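PDB 4NES: UDP-N-acetylglucosamine 2-epimerase from Methanocaldococcus jannaschii, which probably catalyses the reversible C-2 epimerisation of UDP-N-acetylglucosamine to UDP-N-acetylmannosamine, the activated donor of ManNAc residues. Local coordinates for residues E69-M74 against D95-L100; Y201-L206 against A235-I240; E282-D287 against V300-L305. All coordinates share one frame; numbering follows the deposited sequence.

Contact 1 of 3, residues E69-M74 against D95-L100. With UD1 (uridine-diphosphate-N-acetylglucosamine), chain B.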
loop_
_atom_site.group_PDB
_atom_site.type_symbol
_atom_site.label_atom_id
_atom_site.label_comp_id
_atom_site.label_asym_id
_atom_site.label_seq_id
_atom_site.Cartn_x
_atom_site.Cartn_y
_atom_site.Cartn_z
ATOM N N GLU A 69 -8.969 10.396 -5.147
ATOM C CA GLU A 69 -9.295 11.702 -4.585
ATOM C C GLU A 69 -9.398 11.645 -3.057
ATOM O O GLU A 69 -8.766 12.426 -2.344
ATOM C CB GLU A 69 -10.611 12.205 -5.194
ATOM C CG GLU A 69 -11.157 13.478 -4.567
ATOM C CD GLU A 69 -12.627 13.720 -4.888
ATOM O OE1 GLU A 69 -13.277 12.832 -5.485
ATOM O OE2 GLU A 69 -13.134 14.805 -4.535
ATOM N N GLN A 70 -10.180 10.699 -2.558
ATOM C CA GLN A 70 -10.439 10.583 -1.132
ATOM C C GLN A 70 -9.182 10.159 -0.376
ATOM O O GLN A 70 -8.809 10.781 0.621
ATOM C CB GLN A 70 -11.556 9.564 -0.931
ATOM C CG GLN A 70 -12.051 9.421 0.485
ATOM C CD GLN A 70 -13.081 8.319 0.590
ATOM O OE1 GLN A 70 -12.761 7.148 0.396
ATOM N NE2 GLN A 70 -14.327 8.685 0.872
ATOM N N THR A 71 -8.509 9.119 -0.866
ATOM C CA THR A 71 -7.307 8.626 -0.196
ATOM C C THR A 71 -6.190 9.672 -0.269
ATOM O O THR A 71 -5.475 9.883 0.703
ATOM C CB THR A 71 -6.832 7.300 -0.804
ATOM O OG1 THR A 71 -7.927 6.373 -0.836
ATOM C CG2 THR A 71 -5.689 6.699 0.002
ATOM N N GLY A 72 -6.053 10.335 -1.416
ATOM C CA GLY A 72 -5.049 11.376 -1.577
ATOM C C GLY A 72 -5.213 12.543 -0.616
ATOM O O GLY A 72 -4.252 12.974 0.030
ATOM N N LYS A 73 -6.436 13.056 -0.506
ATOM C CA LYS A 73 -6.719 14.107 0.461
ATOM C C LYS A 73 -6.408 13.631 1.884
ATOM O O LYS A 73 -5.883 14.388 2.706
ATOM C CB LYS A 73 -8.182 14.529 0.366
ATOM C CG LYS A 73 -8.555 15.280 -0.909
ATOM C CD LYS A 73 -10.068 15.450 -0.935
ATOM C CE LYS A 73 -10.581 16.104 -2.197
ATOM N NZ LYS A 73 -12.057 16.315 -2.069
HETATM N N MSE A 74 -6.734 12.376 2.178
HETATM C CA MSE A 74 -6.431 11.817 3.490
HETATM C C MSE A 74 -4.935 11.776 3.778
HETATM O O MSE A 74 -4.521 12.104 4.884
HETATM C CB MSE A 74 -7.027 10.415 3.647
HETATM C CG MSE A 74 -8.531 10.372 3.725
HETATM SE SE MSE A 74 -9.211 8.548 3.591
HETATM C CE MSE A 74 -11.069 8.976 3.956
ATOM N N ASP A 95 -10.518 -2.002 7.274
ATOM C CA ASP A 95 -10.161 -2.076 5.863
ATOM C C ASP A 95 -10.734 -0.963 4.973
ATOM O O ASP A 95 -10.855 -1.130 3.753
ATOM C CB ASP A 95 -10.571 -3.449 5.326
ATOM C CG ASP A 95 -12.031 -3.746 5.563
ATOM O OD1 ASP A 95 -12.811 -2.796 5.780
ATOM O OD2 ASP A 95 -12.408 -4.934 5.546
ATOM N N THR A 96 -11.061 0.178 5.555
ATOM C CA THR A 96 -11.593 1.292 4.780
ATOM C C THR A 96 -10.449 2.111 4.196
ATOM O O THR A 96 -9.286 1.908 4.547
ATOM C CB THR A 96 -12.470 2.195 5.657
ATOM O OG1 THR A 96 -11.642 2.816 6.649
ATOM C CG2 THR A 96 -13.556 1.376 6.350
ATOM N N ASN A 97 -10.774 3.052 3.315
ATOM C CA ASN A 97 -9.743 3.946 2.788
ATOM C C ASN A 97 -9.057 4.752 3.894
ATOM O O ASN A 97 -7.870 5.049 3.798
ATOM C CB ASN A 97 -10.300 4.879 1.713
ATOM C CG ASN A 97 -10.549 4.172 0.401
ATOM O OD1 ASN A 97 -10.156 3.020 0.209
ATOM N ND2 ASN A 97 -11.202 4.869 -0.525
ATOM N N THR A 98 -9.804 5.084 4.945
ATOM C CA THR A 98 -9.235 5.770 6.091
ATOM C C THR A 98 -8.108 4.956 6.725
ATOM O O THR A 98 -7.064 5.507 7.085
ATOM C CB THR A 98 -10.318 6.065 7.133
ATOM O OG1 THR A 98 -11.174 7.104 6.632
ATOM C CG2 THR A 98 -9.688 6.514 8.441
ATOM N N VAL A 99 -8.310 3.644 6.839
ATOM C CA VAL A 99 -7.314 2.754 7.431
ATOM C C VAL A 99 -6.023 2.769 6.617
ATOM O O VAL A 99 -4.927 2.933 7.161
ATOM C CB VAL A 99 -7.850 1.315 7.512
ATOM C CG1 VAL A 99 -6.754 0.338 7.920
ATOM C CG2 VAL A 99 -9.024 1.259 8.467
ATOM N N LEU A 100 -6.151 2.588 5.310
ATOM C CA LEU A 100 -4.980 2.581 4.448
ATOM C C LEU A 100 -4.246 3.914 4.506
ATOM O O LEU A 100 -3.027 3.946 4.627
ATOM C CB LEU A 100 -5.369 2.262 3.008
ATOM C CG LEU A 100 -4.209 2.339 2.015
ATOM C CD1 LEU A 100 -3.162 1.289 2.348
ATOM C CD2 LEU A 100 -4.702 2.177 0.566
HETATM C "C1'" UD1 B . -17.148 2.584 3.243
HETATM C "C2'" UD1 B . -16.039 1.579 3.181
HETATM C "C3'" UD1 B . -16.531 0.230 3.395
HETATM C "C4'" UD1 B . -17.321 0.087 4.624
HETATM C "C5'" UD1 B . -18.383 1.155 4.699
HETATM C "C6'" UD1 B . -19.075 1.178 6.009
HETATM C "C7'" UD1 B . -14.129 2.263 1.610
HETATM C "C8'" UD1 B . -13.592 2.229 0.210
HETATM N "N2'" UD1 B . -15.403 1.621 1.839
HETATM O "O1'" UD1 B . -18.042 2.331 2.220
HETATM O "O3'" UD1 B . -15.419 -0.683 3.427
HETATM O "O4'" UD1 B . -17.933 -1.191 4.688
HETATM O "O5'" UD1 B . -17.813 2.449 4.531
HETATM O "O6'" UD1 B . -20.396 1.572 5.957
HETATM O "O7'" UD1 B . -13.505 2.823 2.515
HETATM N N1 UD1 B . -22.525 8.567 2.008
HETATM C C2 UD1 B . -23.357 9.412 2.621
HETATM N N3 UD1 B . -23.130 9.790 3.877
HETATM C C4 UD1 B . -22.060 9.349 4.552
HETATM C C5 UD1 B . -21.176 8.467 3.946
HETATM C C6 UD1 B . -21.434 8.075 2.642
HETATM O O2 UD1 B . -24.338 9.838 2.045
HETATM O O4 UD1 B . -21.845 9.752 5.838
HETATM C C1B UD1 B . -22.771 8.121 0.616
HETATM C C2B UD1 B . -22.249 9.029 -0.423
HETATM O "O2'" UD1 B . -23.117 9.026 -1.529
HETATM C C3B UD1 B . -20.986 8.429 -0.785
HETATM C C4B UD1 B . -21.297 6.980 -0.700
HETATM O O4B UD1 B . -22.192 6.834 0.385
HETATM O O3B UD1 B . -20.496 8.807 -2.047
HETATM C C5B UD1 B . -20.091 6.144 -0.459
HETATM O O5B UD1 B . -19.299 6.537 0.633
HETATM P PA UD1 B . -17.891 5.918 0.844
HETATM O O1A UD1 B . -17.045 6.233 -0.351
HETATM O O2A UD1 B . -17.316 6.461 2.111
HETATM O O3A UD1 B . -18.028 4.360 0.875
HETATM P PB UD1 B . -19.038 3.434 1.692
HETATM O O1B UD1 B . -19.944 2.775 0.704
HETATM O O2B UD1 B . -19.692 4.196 2.812
#
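Asn97 and Gln70 carry the polar part of this contact, joined amide to amide: Asn97 ND2 donates to Gln70 OE1 over 2.9 Å, with an N-H...O angle of 154°. The donor lies in the carbonyl plane of Gln70, yet the two amide planes stand 78° apart, so the side chains cross rather than stack. Gln70 gets there by stretching out, its CG anti to the backbone N (chi1 -174°) and the chain extended beyond. Asn97 ND2 has a second partner in His67 ND1, while Asn97 OD1 accepts from Asn132 and from Lys108 of the second subunit; with both ends of the amide occupied, its flip should be fixed. Thr71 OG1 lies 3.6 Å from Asn97 ND2, but its hydrogen bond goes to the carbonyl of His67, and the hydroxyl of Thr98 is likewise held from outside, by Gln37 and Thr35.

Met74, a selenomethionine, packs by van der Waals contact on the backbone and hydroxyl of Thr98. Its SE rests 3.7 Å from Thr98 CA, and its methyl CE comes within 3.3 Å of Thr98 OG1.

The start of helix 97-108 supplies part of the UDP-GlcNAc pocket. Asn97 N donates a nearly straight bond of 2.9 Å to O7' of UDP-GlcNAc, the carbonyl oxygen of its acetamido group. Thr96, at the N-cap, accepts weakly from Val99 N through its OG1, which is also hydrogen-bonded to Glu12 OE1.

The geometry thus sets the flank of helix 67-85 against the first turn of helix 97-108, just after strand 89-93. Helix 128-138 packs on Val99 and Leu100, helix 10-23 reaches Thr98 and Val99, and the second subunit packs on Thr71, Lys73 and Leu100.

Contact 2 of 3, residues Y201-L206 against A235-I240. With UDP (uridine-5'-diphosphate), chain C.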
loop_
_atom_site.group_PDB
_atom_site.type_symbol
_atom_site.label_atom_id
_atom_site.label_comp_id
_atom_site.label_asym_id
_atom_site.label_seq_id
_atom_site.Cartn_x
_atom_site.Cartn_y
_atom_site.Cartn_z
ATOM N N TYR A 201 -39.484 -11.696 11.065
ATOM C CA TYR A 201 -38.949 -10.913 9.956
ATOM C C TYR A 201 -37.535 -11.340 9.600
ATOM O O TYR A 201 -36.852 -11.972 10.403
ATOM C CB TYR A 201 -38.964 -9.415 10.276
ATOM C CG TYR A 201 -38.086 -9.031 11.452
ATOM C CD1 TYR A 201 -38.588 -9.028 12.743
ATOM C CD2 TYR A 201 -36.754 -8.672 11.268
ATOM C CE1 TYR A 201 -37.797 -8.679 13.829
ATOM C CE2 TYR A 201 -35.948 -8.327 12.350
ATOM C CZ TYR A 201 -36.479 -8.331 13.627
ATOM O OH TYR A 201 -35.715 -7.990 14.721
ATOM N N PHE A 202 -37.113 -11.017 8.381
ATOM C CA PHE A 202 -35.714 -11.144 7.997
ATOM C C PHE A 202 -35.134 -9.739 7.998
ATOM O O PHE A 202 -35.803 -8.789 7.593
ATOM C CB PHE A 202 -35.554 -11.733 6.594
ATOM C CG PHE A 202 -36.039 -13.158 6.444
ATOM C CD1 PHE A 202 -36.381 -13.929 7.545
ATOM C CD2 PHE A 202 -36.126 -13.724 5.177
ATOM C CE1 PHE A 202 -36.828 -15.236 7.385
ATOM C CE2 PHE A 202 -36.561 -15.033 5.009
ATOM C CZ PHE A 202 -36.910 -15.789 6.110
ATOM N N LEU A 203 -33.893 -9.607 8.457
ATOM C CA LEU A 203 -33.207 -8.322 8.455
ATOM C C LEU A 203 -32.208 -8.265 7.303
ATOM O O LEU A 203 -31.403 -9.184 7.128
ATOM C CB LEU A 203 -32.473 -8.139 9.786
ATOM C CG LEU A 203 -31.733 -6.819 10.012
ATOM C CD1 LEU A 203 -32.682 -5.622 10.065
ATOM C CD2 LEU A 203 -30.910 -6.905 11.278
ATOM N N LEU A 204 -32.251 -7.187 6.523
ATOM C CA LEU A 204 -31.385 -7.043 5.361
ATOM C C LEU A 204 -30.527 -5.781 5.420
ATOM O O LEU A 204 -31.035 -4.702 5.720
ATOM C CB LEU A 204 -32.246 -7.006 4.094
ATOM C CG LEU A 204 -31.574 -6.688 2.755
ATOM C CD1 LEU A 204 -30.621 -7.789 2.322
ATOM C CD2 LEU A 204 -32.647 -6.439 1.684
ATOM N N THR A 205 -29.233 -5.922 5.134
ATOM C CA THR A 205 -28.390 -4.773 4.793
ATOM C C THR A 205 -27.576 -5.122 3.560
ATOM O O THR A 205 -27.216 -6.274 3.369
ATOM C CB THR A 205 -27.436 -4.306 5.938
ATOM O OG1 THR A 205 -26.322 -5.206 6.061
ATOM C CG2 THR A 205 -28.170 -4.144 7.273
ATOM N N LEU A 206 -27.293 -4.133 2.720
ATOM C CA LEU A 206 -26.567 -4.370 1.483
ATOM C C LEU A 206 -25.842 -3.101 1.091
ATOM O O LEU A 206 -26.492 -2.078 0.864
ATOM C CB LEU A 206 -27.547 -4.750 0.360
ATOM C CG LEU A 206 -26.905 -5.283 -0.925
ATOM C CD1 LEU A 206 -26.525 -6.743 -0.735
ATOM C CD2 LEU A 206 -27.838 -5.123 -2.117
ATOM N N ALA A 235 -41.806 -10.974 6.033
ATOM C CA ALA A 235 -41.546 -9.542 5.987
ATOM C C ALA A 235 -40.045 -9.301 6.067
ATOM O O ALA A 235 -39.326 -10.038 6.745
ATOM C CB ALA A 235 -42.252 -8.828 7.114
ATOM N N ILE A 236 -39.580 -8.268 5.370
ATOM C CA ILE A 236 -38.173 -7.897 5.371
ATOM C C ILE A 236 -38.037 -6.500 5.958
ATOM O O ILE A 236 -38.799 -5.597 5.595
ATOM C CB ILE A 236 -37.624 -7.835 3.936
ATOM C CG1 ILE A 236 -37.975 -9.106 3.151
ATOM C CG2 ILE A 236 -36.130 -7.578 3.936
ATOM C CD1 ILE A 236 -37.301 -10.360 3.658
ATOM N N ILE A 237 -37.093 -6.326 6.875
ATOM C CA ILE A 237 -36.705 -4.996 7.335
ATOM C C ILE A 237 -35.346 -4.677 6.720
ATOM O O ILE A 237 -34.379 -5.410 6.933
ATOM C CB ILE A 237 -36.626 -4.918 8.869
ATOM C CG1 ILE A 237 -37.999 -5.217 9.478
ATOM C CG2 ILE A 237 -36.143 -3.541 9.314
ATOM C CD1 ILE A 237 -38.018 -5.239 11.001
ATOM N N PHE A 238 -35.283 -3.596 5.951
ATOM C CA PHE A 238 -34.091 -3.246 5.179
ATOM C C PHE A 238 -33.546 -1.917 5.691
ATOM O O PHE A 238 -34.146 -0.864 5.459
ATOM C CB PHE A 238 -34.497 -3.144 3.697
ATOM C CG PHE A 238 -33.363 -2.846 2.728
ATOM C CD1 PHE A 238 -32.031 -2.993 3.077
ATOM C CD2 PHE A 238 -33.668 -2.428 1.434
ATOM C CE1 PHE A 238 -31.022 -2.711 2.163
ATOM C CE2 PHE A 238 -32.668 -2.146 0.517
ATOM C CZ PHE A 238 -31.341 -2.290 0.879
ATOM N N SER A 239 -32.429 -1.966 6.414
ATOM C CA SER A 239 -31.710 -0.745 6.784
ATOM C C SER A 239 -30.821 -0.375 5.610
ATOM O O SER A 239 -29.899 -1.123 5.275
ATOM C CB SER A 239 -30.855 -0.962 8.031
ATOM O OG SER A 239 -30.010 0.156 8.251
ATOM N N ILE A 240 -31.091 0.771 4.982
ATOM C CA ILE A 240 -30.481 1.095 3.693
ATOM C C ILE A 240 -29.331 2.109 3.794
ATOM O O ILE A 240 -29.526 3.275 4.144
ATOM C CB ILE A 240 -31.555 1.549 2.673
ATOM C CG1 ILE A 240 -30.933 1.828 1.304
ATOM C CG2 ILE A 240 -32.332 2.746 3.195
ATOM C CD1 ILE A 240 -31.987 2.116 0.256
HETATM N N1 UDP C . -25.015 -1.088 12.003
HETATM C C2 UDP C . -25.709 -0.175 12.722
HETATM N N3 UDP C . -26.858 0.335 12.227
HETATM C C4 UDP C . -27.352 -0.028 11.023
HETATM C C5 UDP C . -26.659 -0.969 10.249
HETATM C C6 UDP C . -25.468 -1.479 10.776
HETATM O O2 UDP C . -25.300 0.192 13.826
HETATM O O4 UDP C . -28.536 0.535 10.557
HETATM C "C1'" UDP C . -23.732 -1.646 12.466
HETATM C "C2'" UDP C . -23.630 -3.068 12.641
HETATM O "O2'" UDP C . -24.211 -3.461 13.864
HETATM C "C3'" UDP C . -22.185 -3.316 12.539
HETATM C "C4'" UDP C . -21.705 -2.253 11.668
HETATM O "O4'" UDP C . -22.784 -1.383 11.434
HETATM O "O3'" UDP C . -21.507 -3.254 13.763
HETATM C "C5'" UDP C . -21.242 -2.733 10.334
HETATM O "O5'" UDP C . -20.907 -1.668 9.478
HETATM P PA UDP C . -21.097 -1.742 7.907
HETATM O O1A UDP C . -21.527 -0.373 7.426
HETATM O O2A UDP C . -22.109 -2.818 7.577
HETATM O O3A UDP C . -19.690 -2.029 7.254
HETATM P PB UDP C . -18.769 -3.293 7.134
HETATM O O1B UDP C . -18.792 -4.079 8.436
HETATM O O2B UDP C . -19.229 -4.118 5.960
HETATM O O3B UDP C . -17.424 -2.679 6.862
HETATM O O HOH W 1 -27.813 -1.409 3.639
#
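Phe202 and Leu204 lock onto the neighbouring strand through a regular parallel pattern: Phe202 N donates to Ala235 O at 2.9 Å, Phe202 O accepts from Ile237 N, and Leu204 N donates to Ile237 O at 2.8 Å. All three bonds are close to straight. Side chains pack tightly on both faces here. On one, Tyr201 has its CG between the backbone N and the carbonyl carbon (chi1 63°), which brings its ring flat against Ile237; CD1 of Ile237 sits over the ring face, 3.8 Å from the centroid of the Tyr201 ring, in a CH-pi contact. On the other, Leu204 CD2 makes the same kind of contact with the Phe238 ring, whose opposite face has Ile240 CB above its centre. Further along that face, Ile236 CD1 fits against Phe202 CB at 3.7 Å.

Strands 201-205 and 235-239, where the axes of the two short segments make 26°, are neighbours within the parallel sheet of the second Rossmann-like domain of this GT-B fold, linked by a crossover through helices 209-212 and 215-232. Strand 283-286 borders strand 201-205 on its other side.

Toward the C-terminal ends the pair loosens. The bond from Ser239 N to Leu204 O lengthens to 3.1 Å and bends to 137°, and the backbones part at Thr205 and Ser239. A water fills in for the next direct bond, accepting from Leu206 N and donating to Ser239 O at 2.7 Å. At this parting, Ser239 OG donates to O4 of the uracil of UDP over 2.8 Å.

Contact 3 of 3, residues E282-D287 against V300-L305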
loop_
_atom_site.group_PDB
_atom_site.type_symbol
_atom_site.label_atom_id
_atom_site.label_comp_id
_atom_site.label_asym_id
_atom_site.label_seq_id
_atom_site.Cartn_x
_atom_site.Cartn_y
_atom_site.Cartn_z
ATOM N N GLU A 282 -35.490 -13.460 12.484
ATOM C CA GLU A 282 -35.536 -14.904 12.264
ATOM C C GLU A 282 -34.309 -15.327 11.467
ATOM O O GLU A 282 -33.753 -16.409 11.672
ATOM C CB GLU A 282 -36.815 -15.325 11.545
ATOM C CG GLU A 282 -36.928 -16.839 11.360
ATOM C CD GLU A 282 -38.252 -17.269 10.766
ATOM O OE1 GLU A 282 -38.925 -16.432 10.129
ATOM O OE2 GLU A 282 -38.615 -18.452 10.934
ATOM N N LEU A 283 -33.884 -14.461 10.560
ATOM C CA LEU A 283 -32.609 -14.666 9.892
ATOM C C LEU A 283 -32.097 -13.333 9.348
ATOM O O LEU A 283 -32.856 -12.367 9.218
ATOM C CB LEU A 283 -32.695 -15.792 8.850
ATOM C CG LEU A 283 -32.968 -15.601 7.371
ATOM C CD1 LEU A 283 -31.663 -15.328 6.696
ATOM C CD2 LEU A 283 -33.607 -16.860 6.778
ATOM N N ILE A 284 -30.787 -13.259 9.130
ATOM C CA ILE A 284 -30.143 -12.037 8.672
ATOM C C ILE A 284 -29.583 -12.239 7.257
ATOM O O ILE A 284 -28.953 -13.253 6.972
ATOM C CB ILE A 284 -29.033 -11.614 9.665
ATOM C CG1 ILE A 284 -29.658 -11.138 10.981
ATOM C CG2 ILE A 284 -28.146 -10.544 9.050
ATOM C CD1 ILE A 284 -28.689 -11.074 12.157
ATOM N N LEU A 285 -29.861 -11.288 6.365
ATOM C CA LEU A 285 -29.356 -11.321 4.996
ATOM C C LEU A 285 -28.466 -10.114 4.823
ATOM O O LEU A 285 -28.895 -8.989 5.060
ATOM C CB LEU A 285 -30.510 -11.195 4.006
ATOM C CG LEU A 285 -31.716 -12.101 4.220
ATOM C CD1 LEU A 285 -32.922 -11.604 3.419
ATOM C CD2 LEU A 285 -31.347 -13.487 3.802
ATOM N N THR A 286 -27.219 -10.317 4.414
ATOM C CA THR A 286 -26.302 -9.192 4.412
ATOM C C THR A 286 -25.126 -9.362 3.469
ATOM O O THR A 286 -24.776 -10.481 3.072
ATOM C CB THR A 286 -25.764 -8.951 5.844
ATOM O OG1 THR A 286 -25.183 -7.642 5.950
ATOM C CG2 THR A 286 -24.728 -10.003 6.233
ATOM N N ASP A 287 -24.499 -8.238 3.137
ATOM C CA ASP A 287 -23.151 -8.284 2.586
ATOM C C ASP A 287 -22.152 -7.500 3.449
ATOM O O ASP A 287 -21.027 -7.230 3.019
ATOM C CB ASP A 287 -23.095 -7.865 1.104
ATOM C CG ASP A 287 -23.393 -6.389 0.884
ATOM O OD1 ASP A 287 -23.592 -5.651 1.864
ATOM O OD2 ASP A 287 -23.392 -5.958 -0.290
ATOM N N VAL A 300 -27.961 -15.970 15.365
ATOM C CA VAL A 300 -29.017 -15.780 14.388
ATOM C C VAL A 300 -28.449 -16.202 13.050
ATOM O O VAL A 300 -27.406 -15.706 12.651
ATOM C CB VAL A 300 -29.456 -14.294 14.341
ATOM C CG1 VAL A 300 -30.539 -14.078 13.307
ATOM C CG2 VAL A 300 -29.944 -13.838 15.722
ATOM N N PRO A 301 -29.111 -17.142 12.356
ATOM C CA PRO A 301 -28.564 -17.609 11.078
ATOM C C PRO A 301 -28.358 -16.476 10.074
ATOM O O PRO A 301 -29.169 -15.548 9.983
ATOM C CB PRO A 301 -29.642 -18.575 10.565
ATOM C CG PRO A 301 -30.410 -18.970 11.773
ATOM C CD PRO A 301 -30.396 -17.780 12.677
ATOM N N CYS A 302 -27.268 -16.565 9.324
ATOM C CA CYS A 302 -26.887 -15.520 8.393
ATOM C C CYS A 302 -26.790 -16.068 6.970
ATOM O O CYS A 302 -26.336 -17.202 6.753
ATOM C CB CYS A 302 -25.545 -14.916 8.822
ATOM S SG CYS A 302 -25.092 -13.401 7.941
ATOM N N ILE A 303 -27.238 -15.272 6.006
ATOM C CA ILE A 303 -27.032 -15.574 4.597
ATOM C C ILE A 303 -26.291 -14.398 3.991
ATOM O O ILE A 303 -26.763 -13.256 4.050
ATOM C CB ILE A 303 -28.361 -15.811 3.868
ATOM C CG1 ILE A 303 -29.003 -17.102 4.362
ATOM C CG2 ILE A 303 -28.136 -15.868 2.354
ATOM C CD1 ILE A 303 -30.447 -17.256 3.940
ATOM N N THR A 304 -25.119 -14.677 3.429
ATOM C CA THR A 304 -24.244 -13.621 2.933
ATOM C C THR A 304 -24.350 -13.507 1.417
ATOM O O THR A 304 -24.105 -14.474 0.682
ATOM C CB THR A 304 -22.784 -13.825 3.382
ATOM O OG1 THR A 304 -22.729 -13.787 4.813
ATOM C CG2 THR A 304 -21.902 -12.712 2.849
ATOM N N LEU A 305 -24.738 -12.322 0.957
ATOM C CA LEU A 305 -24.984 -12.066 -0.461
ATOM C C LEU A 305 -23.679 -11.686 -1.166
ATOM O O LEU A 305 -23.566 -10.614 -1.772
ATOM C CB LEU A 305 -26.044 -10.962 -0.593
ATOM C CG LEU A 305 -27.367 -11.243 0.139
ATOM C CD1 LEU A 305 -28.136 -9.951 0.392
ATOM C CD2 LEU A 305 -28.227 -12.222 -0.639
#
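The peptide groups of Ile284 and Pro301 join through Ile284 N and Pro301 O (2.9 Å); with no aromatic ring on either segment, peptide units are the flat groups that meet. The bonds continue with Ile303 N to Ile284 O (2.8 Å), Thr286 N to Ile303 O, and Leu305 N to Thr286 O. The first three run almost straight on; in the last the donor is tilted 32° from the carbonyl plane of Thr286. Side chains line the two faces. On one, Leu285 and Ile303 lie side by side, Leu285 CD2 3.8 Å from Ile303 CB, and Leu283 CD1 presses on Ile303 CD1 at 3.6 Å. On the other, the side chains of Ile284 and Val300 cross at about a right angle, CD1 meeting CG1, and Thr286 turns its methyl CG2 to Cys302 SG (3.8 Å), its OG1 being hydrogen-bonded to Thr205 OG1.

These are adjacent strands of a beta-alpha-beta unit connected through helix 289-298; the axes of the short segments make 15°. Beyond the apolar interior, Asp287 OD1 accepts from His207 N and OD2 from Arg208 N. The strand end therefore probably helps position the loop carrying His207, the active-site residue inferred from relatives.

Overall arrangement
Contact 1 comes first along the chain and belongs to the domain built on the sheet of strands 3-7, 30-34, 89-93 and their neighbours; contacts 2 and 3 follow in the second sheet. Contact 1 lies about 29 Å, centre to centre, from each of the others, on the opposite side of the chain's centre. The centres of contacts 2 and 3 are about 9 Å apart, because strands 201-205 and 283-286 are neighbours: Leu285 N lies 2.7 Å from Leu203 O, a probable hydrogen bond, as does Thr205 OG1 from Thr286 OG1. This is the two-domain GT-B plan. Bound UDP-GlcNAc reaches Asn97 of one domain and Arg208 of the other, consistent with the conformational change it induces.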